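Local coordinates for protein glycosyl hydrolase (Streptomyces cattleya, PDB 7LR8) that probably hydrolyses the Manβ1-4GlcNAc linkage of N-glycan core fragments as a family GH5 glycosidase, at residues 147-152 against 265-270. The protein carries 1 engineered substitution. Residues are numbered along the deposited sequence; the frame is centred on the assembly and turned at random.
Sequences GMTVGN and WLQEVG. With BMA (beta-D-mannopyranose), chain D.
The amide of N152 lies against the carboxylate of E268, with N152 OD1 2.9 Å from E268 OE2 and O2 of the mannose BMA beside both. N152 ND2 gives a hydrogen bond to BMA O2 at 2.7 Å, bent to 146° at the hydrogen, and also bonds the backbone O of H99. BMA O2 lies 3.0 Å from both E268 OE2 and N152 OD1. The two side chains meet nearly perpendicular, and their amide and carboxylate planes are turned 44° apart. N152 OD1 and E268 OE2 are both acceptors and do not bond. R54 answers both: it forms a salt bridge with OE2 and a hydrogen bond to OD1, which would offset the repulsion between these oxygens. E268 OE1 takes a hydrogen bond from W226 NE1 and sits 3.3 Å from BMA C1, the anomeric carbon. The strands 145-152 and 264-269 belong to the eight-stranded parallel (β/α)8 barrel of family GH5, and the contact spans its interior. In clan GH-A, to which GH5 belongs, the acid/base glutamate follows an asparagine at the end of the fourth strand, and the nucleophile ends the seventh. N152 fits that asparagine, and E268 is consistent with the nucleophile; the engineered A153, a glutamate in the native enzyme, probably occupies the acid/base position. With an alanine at N152, BMA O2 would probably lose its amide donor and H99 O its partner. Deeper in the barrel, Q267 and T149 point at each other. Q267 CG is anti to the backbone N (chi1 -162°) and the chain runs extended beyond it, carrying the amide across to the threonine. Q267 NE2 donates to T149 OG1 at 3.1 Å, with OG1 close to the amide plane. H224 takes up Q267 OE1, while N92 also bonds T149 OG1. Q267 CG packs on a face of the W265 indole.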
ATOM      1  N   GLY B 147       7.502 -25.338  -4.622  1.00 19.18           N
ATOM      2  CA  GLY B 147       7.423 -24.983  -3.224  1.00 20.55           C
ATOM      3  C   GLY B 147       7.393 -23.473  -3.103  1.00 22.33           C
ATOM      4  O   GLY B 147       7.235 -22.764  -4.093  1.00 20.01           O
ATOM      5  N   MET B 148       7.563 -23.006  -1.870  1.00 17.67           N
ATOM      6  CA  MET B 148       7.492 -21.587  -1.543  1.00 17.91           C
ATOM      7  C   MET B 148       8.868 -21.021  -1.225  1.00 20.38           C
ATOM      8  O   MET B 148       9.695 -21.690  -0.600  1.00 19.71           O
ATOM      9  CB  MET B 148       6.598 -21.340  -0.318  1.00 18.14           C
ATOM     10  CG  MET B 148       5.205 -21.903  -0.382  1.00 17.73           C
ATOM     11  SD  MET B 148       4.199 -21.098  -1.622  1.00 19.55           S
ATOM     12  CE  MET B 148       4.198 -19.401  -1.079  1.00 17.62           C
ATOM     13  N   THR B 149       9.088 -19.768  -1.625  1.00 18.37           N
ATOM     14  CA  THR B 149      10.112 -18.917  -1.037  1.00 16.57           C
ATOM     15  C   THR B 149       9.392 -17.915  -0.146  1.00 21.53           C
ATOM     16  O   THR B 149       8.369 -17.361  -0.552  1.00 21.04           O
ATOM     17  CB  THR B 149      10.922 -18.205  -2.128  1.00 18.89           C
ATOM     18  OG1 THR B 149      11.613 -19.182  -2.922  1.00 17.82           O
ATOM     19  CG2 THR B 149      11.949 -17.253  -1.522  1.00 21.44           C
ATOM     20  N   VAL B 150       9.891 -17.717   1.081  1.00 17.41           N
ATOM     21  CA  VAL B 150       9.132 -16.932   2.061  1.00 17.26           C
ATOM     22  C   VAL B 150       8.753 -15.565   1.491  1.00 18.33           C
ATOM     23  O   VAL B 150       7.586 -15.154   1.552  1.00 17.94           O
ATOM     24  CB  VAL B 150       9.916 -16.805   3.380  1.00 18.52           C
ATOM     25  CG1 VAL B 150       9.273 -15.737   4.279  1.00 18.86           C
ATOM     26  CG2 VAL B 150       9.959 -18.157   4.087  1.00 17.59           C
ATOM     27  N   GLY B 151       9.719 -14.862   0.899  1.00 16.34           N
ATOM     28  CA  GLY B 151       9.428 -13.589   0.240  1.00 17.25           C
ATOM     29  C   GLY B 151      10.694 -13.029  -0.382  1.00 19.03           C
ATOM     30  O   GLY B 151      11.812 -13.330   0.044  1.00 23.87           O
ATOM     31  N   ASN B 152      10.493 -12.196  -1.397  1.00 16.66           N
ATOM     32  CA  ASN B 152      11.620 -11.714  -2.201  1.00 14.67           C
ATOM     33  C   ASN B 152      12.441 -10.711  -1.397  1.00 16.73           C
ATOM     34  O   ASN B 152      12.055  -9.546  -1.251  1.00 18.89           O
ATOM     35  CB  ASN B 152      11.128 -11.067  -3.491  1.00 15.90           C
ATOM     36  CG  ASN B 152      12.255 -10.407  -4.252  1.00 23.12           C
ATOM     37  OD1 ASN B 152      13.285 -11.030  -4.455  1.00 21.54           O
ATOM     38  ND2 ASN B 152      12.088  -9.134  -4.627  1.00 28.15           N
ATOM     39  N   TRP B 265      21.017 -22.252  -4.821  1.00 19.06           N
ATOM     40  CA  TRP B 265      20.164 -21.815  -5.924  1.00 22.52           C
ATOM     41  C   TRP B 265      20.519 -20.373  -6.275  1.00 19.37           C
ATOM     42  O   TRP B 265      20.276 -19.458  -5.485  1.00 18.63           O
ATOM     43  CB  TRP B 265      18.692 -21.957  -5.534  1.00 21.40           C
ATOM     44  CG  TRP B 265      17.692 -21.623  -6.618  1.00 19.06           C
ATOM     45  CD1 TRP B 265      17.956 -21.188  -7.893  1.00 22.57           C
ATOM     46  CD2 TRP B 265      16.269 -21.703  -6.511  1.00 20.33           C
ATOM     47  NE1 TRP B 265      16.778 -20.996  -8.580  1.00 19.31           N
ATOM     48  CE2 TRP B 265      15.731 -21.295  -7.747  1.00 21.20           C
ATOM     49  CE3 TRP B 265      15.389 -22.067  -5.474  1.00 21.62           C
ATOM     50  CZ2 TRP B 265      14.357 -21.268  -7.986  1.00 21.88           C
ATOM     51  CZ3 TRP B 265      14.035 -22.038  -5.717  1.00 23.08           C
ATOM     52  CH2 TRP B 265      13.527 -21.629  -6.953  1.00 23.21           C
ATOM     53  N   LEU B 266      21.113 -20.162  -7.451  1.00 18.36           N
ATOM     54  CA  LEU B 266      21.282 -18.800  -7.957  1.00 15.98           C
ATOM     55  C   LEU B 266      19.922 -18.344  -8.463  1.00 19.63           C
ATOM     56  O   LEU B 266      19.573 -18.505  -9.633  1.00 18.53           O
ATOM     57  CB  LEU B 266      22.344 -18.757  -9.053  1.00 15.74           C
ATOM     58  CG  LEU B 266      22.563 -17.380  -9.652  1.00 15.45           C
ATOM     59  CD1 LEU B 266      23.111 -16.409  -8.609  1.00 18.32           C
ATOM     60  CD2 LEU B 266      23.534 -17.509 -10.841  1.00 16.41           C
ATOM     61  N   GLN B 267      19.118 -17.804  -7.545  1.00 16.63           N
ATOM     62  CA  GLN B 267      17.713 -17.542  -7.792  1.00 17.37           C
ATOM     63  C   GLN B 267      17.462 -16.206  -8.467  1.00 17.21           C
ATOM     64  O   GLN B 267      16.360 -15.991  -8.988  1.00 17.92           O
ATOM     65  CB  GLN B 267      16.948 -17.612  -6.461  1.00 18.21           C
ATOM     66  CG  GLN B 267      15.465 -17.784  -6.602  1.00 19.49           C
ATOM     67  CD  GLN B 267      14.771 -17.685  -5.265  1.00 23.28           C
ATOM     68  OE1 GLN B 267      15.037 -16.758  -4.496  1.00 20.79           O
ATOM     69  NE2 GLN B 267      13.890 -18.635  -4.973  1.00 21.94           N
ATOM     70  N   GLU B 268      18.452 -15.316  -8.469  1.00 16.55           N
ATOM     71  CA  GLU B 268      18.434 -14.118  -9.302  1.00 20.16           C
ATOM     72  C   GLU B 268      19.825 -13.858  -9.836  1.00 19.89           C
ATOM     73  O   GLU B 268      20.805 -13.917  -9.090  1.00 17.33           O
ATOM     74  CB  GLU B 268      17.989 -12.861  -8.550  1.00 18.02           C
ATOM     75  CG  GLU B 268      16.551 -12.893  -8.121  1.00 17.95           C
ATOM     76  CD  GLU B 268      16.182 -11.689  -7.276  1.00 21.04           C
ATOM     77  OE1 GLU B 268      16.993 -10.732  -7.215  1.00 21.94           O
ATOM     78  OE2 GLU B 268      15.091 -11.715  -6.680  1.00 19.86           O
ATOM     79  N   VAL B 269      19.893 -13.550 -11.126  1.00 16.54           N
ATOM     80  CA  VAL B 269      21.101 -13.017 -11.749  1.00 17.23           C
ATOM     81  C   VAL B 269      20.621 -12.240 -12.962  1.00 16.67           C
ATOM     82  O   VAL B 269      19.746 -12.711 -13.699  1.00 16.27           O
ATOM     83  CB  VAL B 269      22.112 -14.117 -12.131  1.00 17.92           C
ATOM     84  CG1 VAL B 269      21.453 -15.227 -12.974  1.00 20.18           C
ATOM     85  CG2 VAL B 269      23.309 -13.487 -12.890  1.00 19.12           C
ATOM     86  N   GLY B 270      21.146 -11.033 -13.161  1.00 19.98           N
ATOM     87  CA  GLY B 270      20.711 -10.219 -14.276  1.00 19.83           C
ATOM     88  C   GLY B 270      21.812  -9.293 -14.740  1.00 19.79           C
ATOM     89  O   GLY B 270      22.887  -9.217 -14.140  1.00 19.32           O
TER
HETATM   90  C1  BMA D   2      16.351  -7.540  -6.794  1.00 29.52           C
HETATM   91  C2  BMA D   2      14.966  -8.127  -7.214  1.00 34.24           C
HETATM   92  C3  BMA D   2      14.073  -6.991  -7.669  1.00 23.19           C
HETATM   93  C4  BMA D   2      14.858  -6.034  -8.666  1.00 19.39           C
HETATM   94  C5  BMA D   2      16.230  -6.643  -9.073  1.00 24.61           C
HETATM   95  C6  BMA D   2      17.063  -5.726  -9.941  1.00 17.73           C
HETATM   96  O2  BMA D   2      14.337  -8.815  -6.144  1.00 26.54           O
HETATM   97  O3  BMA D   2      13.510  -6.292  -6.529  1.00 29.37           O
HETATM   98  O4  BMA D   2      14.068  -5.853  -9.809  1.00 21.43           O
HETATM   99  O5  BMA D   2      17.021  -6.883  -7.894  1.00 27.47           O
HETATM  100  O6  BMA D   2      17.323  -4.525  -9.173  1.00 27.13           O